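PDB 5VIT: MdcA from Pseudomonas aeruginosa, which probably serves as the acyl-carrier-protein transferase subunit of malonate decarboxylase, exchanging acetyl for malonyl on the carrier protein of the complex. Local coordinates for residues Gln113-Gly118 against Arg373-Gly378; Ala153-Asp158 against Phe220-Leu225. All coordinates share one frame; numbering follows the deposited sequence.

Contact 1: Gln113-Gly118 against Arg373-Gly378; sequences QSLRIG and RGRLAG
The first turn of a helix, carrying S114 and L115, lies against an irregular chain, G374-L376, with the CA atoms of L115 and R375 4.7 Å apart. One direct hydrogen bond crosses: L376 N gives its hydrogen to S114 O at 3.3 Å, bent to 140° at the hydrogen, the donor above the carbonyl plane. A weak bond from G118 N shares that oxygen. Water 2 donates to L115 O; its approach to G374 O is too short to trust. R375 is extended from CG to NE, which lays its guanidinium over L115, whose CD1 sits 3.6 Å above the centre of the plane. Leucine suits this place, offering an apolar methyl to the flat face while the N-H edge stays available to water. Water 1 lies at that edge in the plane, accepting from R375 NE at 3.0 Å. With OG turned between the backbone N and carbonyl carbon (chi1 63°), S114 brings OG 3.8 Å from R375 CG and hydrogen bonds to water 1 at 2.7 Å. G118 has no side chain to collide with G374 O, so L376 CD1 comes within 3.8 Å of G118 CA; G374 takes a positive phi, easy for glycine. L376, centre of an inverse gamma turn, crosses I117 obliquely (L376 CB to I117 CG2 4.2 Å); both touch I128 of strand 127-131, and I117 reaches L94 of helix 91-98.

Contact 2: Ala153-Asp158 against Phe220-Leu225; sequences AGFVAD and FYIEPL
One face of the F155 ring receives the edge of F220, whose CZ stands 3.5 Å above the plane and toward the rim, while CD1 of I222 approaches the same ring obliquely. This is an edge-to-face aromatic pair, with centroids 4.7 Å apart and planes at 57°. It forms at a corner of the chain, where strand 149-154 of the parallel sheet gives way to strand 156-158 of a small three-stranded sheet; F155 and V156 together face Y164 as a classic beta bulge. The two side chains cross at about a right angle. F220 reaches in with CG between its backbone N and carbonyl carbon (chi1 62°), and phenylalanine suits the place because a flat apolar ring can present its CZ-CE2 edge to the face of F155 while the root of the side chain packs on A153. The small residues before the corner make room for it: A153 CB lies against F220 CB at 4.2 Å, and G154 presents only backbone to the ring. No hydrogen bond joins the two segments, yet both are held in place nearby: F155 is backbone-bonded to Y164, N191 and R192, and the N191 side chain accepts from F220 N through OD1. At the ring of F220, the carbonyl oxygen G154 O comes obliquely to CE2, 3.5 Å away.

In the fold
The contacts join different elements and lie apart, their centres about 26 Å from each other and their nearest atoms about 10 Å. Contact 2 is the more buried, although both centres lie about 17 Å from the centre of the chain. Contact 1 is partly buried, and its chemistry is mixed: exposed arginine and leucine, a bridging water and a backbone bond, with apolar packing on its inner side. Contact 2 has no hydrogen bond across it and rests on aromatic and aliphatic packing, with one backbone carbonyl touching F220. Both border the same eight-stranded parallel sheet, contact 1 beside its outermost strand 127-131 and contact 2 at the end of the interior strand 149-154.

Contact 1: Gln113-Gly118 against Arg373-Gly378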
loop_
_atom_site.group_PDB
_atom_site.type_symbol
_atom_site.label_atom_id
_atom_site.label_comp_id
_atom_site.label_asym_id
_atom_site.label_seq_id
_atom_site.Cartn_x
_atom_site.Cartn_y
_atom_site.Cartn_z
ATOM N N GLN A 113 -9.187 28.962 21.411
ATOM C CA GLN A 113 -10.453 29.690 21.446
ATOM C C GLN A 113 -11.549 29.118 20.534
ATOM O O GLN A 113 -12.578 29.766 20.346
ATOM C CB GLN A 113 -10.214 31.156 21.059
ATOM C CG GLN A 113 -9.117 31.926 21.817
ATOM C CD GLN A 113 -9.534 32.335 23.233
ATOM O OE1 GLN A 113 -8.684 32.690 24.057
ATOM N NE2 GLN A 113 -10.831 32.199 23.546
ATOM N N SER A 114 -11.328 27.928 19.967
ATOM C CA SER A 114 -12.267 27.313 19.016
ATOM C C SER A 114 -13.675 27.180 19.616
ATOM O O SER A 114 -14.683 27.504 18.956
ATOM C CB SER A 114 -11.748 25.939 18.552
ATOM O OG SER A 114 -11.645 25.021 19.642
ATOM N N LEU A 115 -13.735 26.724 20.869
ATOM C CA LEU A 115 -14.999 26.639 21.592
ATOM C C LEU A 115 -15.600 28.021 21.859
ATOM O O LEU A 115 -16.789 28.246 21.629
ATOM C CB LEU A 115 -14.805 25.890 22.904
ATOM C CG LEU A 115 -15.968 25.015 23.378
ATOM C CD1 LEU A 115 -16.308 23.943 22.338
ATOM C CD2 LEU A 115 -15.636 24.373 24.721
ATOM N N ARG A 116 -14.773 28.951 22.322
ATOM C CA ARG A 116 -15.260 30.273 22.693
ATOM C C ARG A 116 -15.863 31.042 21.507
ATOM O O ARG A 116 -16.888 31.715 21.659
ATOM C CB ARG A 116 -14.142 31.092 23.346
ATOM C CG ARG A 116 -14.652 32.378 23.975
ATOM C CD ARG A 116 -13.729 32.895 25.046
ATOM N NE ARG A 116 -14.222 34.159 25.586
ATOM C CZ ARG A 116 -13.442 35.178 25.938
ATOM N NH1 ARG A 116 -12.124 35.078 25.815
ATOM N NH2 ARG A 116 -13.978 36.298 26.413
ATOM N N ILE A 117 -15.248 30.924 20.328
ATOM C CA ILE A 117 -15.747 31.603 19.137
ATOM C C ILE A 117 -17.136 31.089 18.781
ATOM O O ILE A 117 -18.041 31.881 18.502
ATOM C CB ILE A 117 -14.789 31.431 17.940
ATOM C CG1 ILE A 117 -13.605 32.390 18.087
ATOM C CG2 ILE A 117 -15.514 31.699 16.638
ATOM C CD1 ILE A 117 -12.491 32.173 17.092
ATOM N N GLY A 118 -17.309 29.771 18.818
ATOM C CA GLY A 118 -18.623 29.175 18.644
ATOM C C GLY A 118 -19.616 29.668 19.689
ATOM O O GLY A 118 -20.749 30.014 19.369
ATOM N N ARG A 373 -17.846 19.770 15.926
ATOM C CA ARG A 373 -19.047 20.331 16.551
ATOM C C ARG A 373 -18.737 21.324 17.675
ATOM O O ARG A 373 -17.951 21.041 18.588
ATOM C CB ARG A 373 -19.954 19.211 17.084
ATOM C CG ARG A 373 -21.257 19.736 17.688
ATOM C CD ARG A 373 -22.125 18.646 18.306
ATOM N NE ARG A 373 -23.341 19.203 18.903
ATOM C CZ ARG A 373 -23.437 19.644 20.156
ATOM N NH1 ARG A 373 -22.390 19.590 20.968
ATOM N NH2 ARG A 373 -24.588 20.136 20.601
ATOM N N GLY A 374 -19.337 22.508 17.574
ATOM C CA GLY A 374 -19.137 23.570 18.547
ATOM C C GLY A 374 -17.784 24.252 18.450
ATOM O O GLY A 374 -17.553 25.280 19.086
ATOM N N ARG A 375 -16.888 23.687 17.645
ATOM C CA ARG A 375 -15.510 24.169 17.584
ATOM C C ARG A 375 -15.140 24.702 16.200
ATOM O O ARG A 375 -14.776 23.935 15.283
ATOM C CB ARG A 375 -14.541 23.053 18.000
ATOM C CG ARG A 375 -14.648 22.684 19.466
ATOM C CD ARG A 375 -13.669 21.597 19.869
ATOM N NE ARG A 375 -13.529 21.529 21.325
ATOM C CZ ARG A 375 -14.399 20.936 22.143
ATOM N NH1 ARG A 375 -15.481 20.339 21.663
ATOM N NH2 ARG A 375 -14.184 20.940 23.454
ATOM N N LEU A 376 -15.227 26.024 16.065
ATOM C CA LEU A 376 -14.887 26.701 14.821
ATOM C C LEU A 376 -13.394 26.958 14.757
ATOM O O LEU A 376 -12.923 28.074 14.997
ATOM C CB LEU A 376 -15.662 28.009 14.676
ATOM C CG LEU A 376 -17.132 27.830 14.296
ATOM C CD1 LEU A 376 -17.954 27.289 15.455
ATOM C CD2 LEU A 376 -17.706 29.122 13.800
ATOM N N ALA A 377 -12.652 25.905 14.448
ATOM C CA ALA A 377 -11.225 26.019 14.236
ATOM C C ALA A 377 -10.964 26.677 12.878
ATOM O O ALA A 377 -11.681 26.429 11.901
ATOM C CB ALA A 377 -10.560 24.649 14.316
ATOM N N GLY A 378 -9.960 27.541 12.823
ATOM C CA GLY A 378 -9.587 28.159 11.571
ATOM C C GLY A 378 -8.763 27.221 10.711
ATOM O O GLY A 378 -8.188 26.249 11.204
HETATM O O HOH W 1 -11.368 23.483 21.875
HETATM O O HOH W 2 -18.849 26.474 20.839
#

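Contact 2: Ala153-Asp158 against Phe220-Leu225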
loop_
_atom_site.group_PDB
_atom_site.type_symbol
_atom_site.label_atom_id
_atom_site.label_comp_id
_atom_site.label_asym_id
_atom_site.label_seq_id
_atom_site.Cartn_x
_atom_site.Cartn_y
_atom_site.Cartn_z
ATOM N N ALA A 153 3.190 44.850 15.988
ATOM C CA ALA A 153 4.258 44.806 16.976
ATOM C C ALA A 153 5.636 44.678 16.341
ATOM O O ALA A 153 5.789 44.061 15.288
ATOM C CB ALA A 153 4.015 43.651 17.946
ATOM N N GLY A 154 6.636 45.261 16.994
ATOM C CA GLY A 154 8.022 45.141 16.567
ATOM C C GLY A 154 8.953 45.009 17.763
ATOM O O GLY A 154 8.529 45.203 18.907
ATOM N N PHE A 155 10.217 44.670 17.515
ATOM C CA PHE A 155 11.216 44.671 18.582
ATOM C C PHE A 155 11.706 46.092 18.918
ATOM O O PHE A 155 11.695 46.503 20.075
ATOM C CB PHE A 155 12.409 43.797 18.210
ATOM C CG PHE A 155 12.186 42.331 18.445
ATOM C CD1 PHE A 155 12.005 41.460 17.371
ATOM C CD2 PHE A 155 12.173 41.814 19.739
ATOM C CE1 PHE A 155 11.808 40.094 17.572
ATOM C CE2 PHE A 155 11.973 40.447 19.954
ATOM C CZ PHE A 155 11.791 39.590 18.860
ATOM N N VAL A 156 12.130 46.842 17.903
ATOM C CA VAL A 156 12.760 48.137 18.121
ATOM C C VAL A 156 12.232 49.193 17.159
ATOM O O VAL A 156 12.058 48.916 15.973
ATOM C CB VAL A 156 14.302 48.053 17.952
ATOM C CG1 VAL A 156 14.964 49.367 18.349
ATOM C CG2 VAL A 156 14.887 46.900 18.769
ATOM N N ALA A 157 11.993 50.402 17.665
ATOM C CA ALA A 157 11.728 51.569 16.817
ATOM C C ALA A 157 12.678 52.725 17.134
ATOM O O ALA A 157 13.183 52.835 18.252
ATOM C CB ALA A 157 10.295 52.022 16.970
ATOM N N ASP A 158 12.944 53.580 16.151
ATOM C CA ASP A 158 13.568 54.864 16.456
ATOM C C ASP A 158 12.460 55.921 16.631
ATOM O O ASP A 158 11.269 55.630 16.427
ATOM C CB ASP A 158 14.590 55.271 15.377
ATOM C CG ASP A 158 13.961 55.489 14.002
ATOM O OD1 ASP A 158 12.725 55.680 13.917
ATOM O OD2 ASP A 158 14.720 55.479 13.003
ATOM N N PHE A 220 6.717 41.833 23.589
ATOM C CA PHE A 220 5.492 41.338 22.978
ATOM C C PHE A 220 5.505 39.833 23.072
ATOM O O PHE A 220 6.557 39.208 22.941
ATOM C CB PHE A 220 5.330 41.816 21.517
ATOM C CG PHE A 220 6.412 41.348 20.574
ATOM C CD1 PHE A 220 6.345 40.091 19.972
ATOM C CD2 PHE A 220 7.463 42.187 20.243
ATOM C CE1 PHE A 220 7.326 39.675 19.102
ATOM C CE2 PHE A 220 8.447 41.777 19.364
ATOM C CZ PHE A 220 8.379 40.519 18.784
ATOM N N TYR A 221 4.332 39.266 23.327
ATOM C CA TYR A 221 4.201 37.839 23.547
ATOM C C TYR A 221 4.536 37.071 22.264
ATOM O O TYR A 221 4.128 37.453 21.169
ATOM C CB TYR A 221 2.790 37.503 24.040
ATOM C CG TYR A 221 2.652 36.067 24.472
ATOM C CD1 TYR A 221 2.911 35.681 25.785
ATOM C CD2 TYR A 221 2.285 35.082 23.556
ATOM C CE1 TYR A 221 2.801 34.349 26.174
ATOM C CE2 TYR A 221 2.170 33.756 23.933
ATOM C CZ TYR A 221 2.430 33.391 25.238
ATOM O OH TYR A 221 2.315 32.066 25.590
ATOM N N ILE A 222 5.310 36.004 22.401
ATOM C CA ILE A 222 5.599 35.148 21.266
ATOM C C ILE A 222 5.124 33.738 21.575
ATOM O O ILE A 222 5.511 33.151 22.572
ATOM C CB ILE A 222 7.099 35.142 20.908
ATOM C CG1 ILE A 222 7.567 36.562 20.596
ATOM C CG2 ILE A 222 7.360 34.229 19.717
ATOM C CD1 ILE A 222 9.057 36.696 20.368
ATOM N N GLU A 223 4.266 33.201 20.714
ATOM C CA GLU A 223 3.811 31.828 20.840
ATOM C C GLU A 223 4.679 30.887 19.995
ATOM O O GLU A 223 4.852 31.104 18.796
ATOM C CB GLU A 223 2.345 31.721 20.418
ATOM C CG GLU A 223 1.786 30.319 20.518
ATOM C CD GLU A 223 1.570 29.900 21.959
ATOM O OE1 GLU A 223 1.420 30.782 22.834
ATOM O OE2 GLU A 223 1.552 28.689 22.217
ATOM N N PRO A 224 5.231 29.835 20.612
ATOM C CA PRO A 224 5.998 28.853 19.820
ATOM C C PRO A 224 5.076 27.836 19.141
ATOM O O PRO A 224 5.093 26.660 19.480
ATOM C CB PRO A 224 6.894 28.181 20.867
ATOM C CG PRO A 224 6.101 28.280 22.145
ATOM C CD PRO A 224 5.310 29.579 22.061
ATOM N N LEU A 225 4.300 28.292 18.166
ATOM C CA LEU A 225 3.146 27.540 17.678
ATOM C C LEU A 225 3.490 26.180 17.055
ATOM O O LEU A 225 2.765 25.191 17.262
ATOM C CB LEU A 225 2.371 28.387 16.662
ATOM C CG LEU A 225 1.007 27.830 16.258
ATOM C CD1 LEU A 225 0.041 27.809 17.471
ATOM C CD2 LEU A 225 0.437 28.622 15.074
#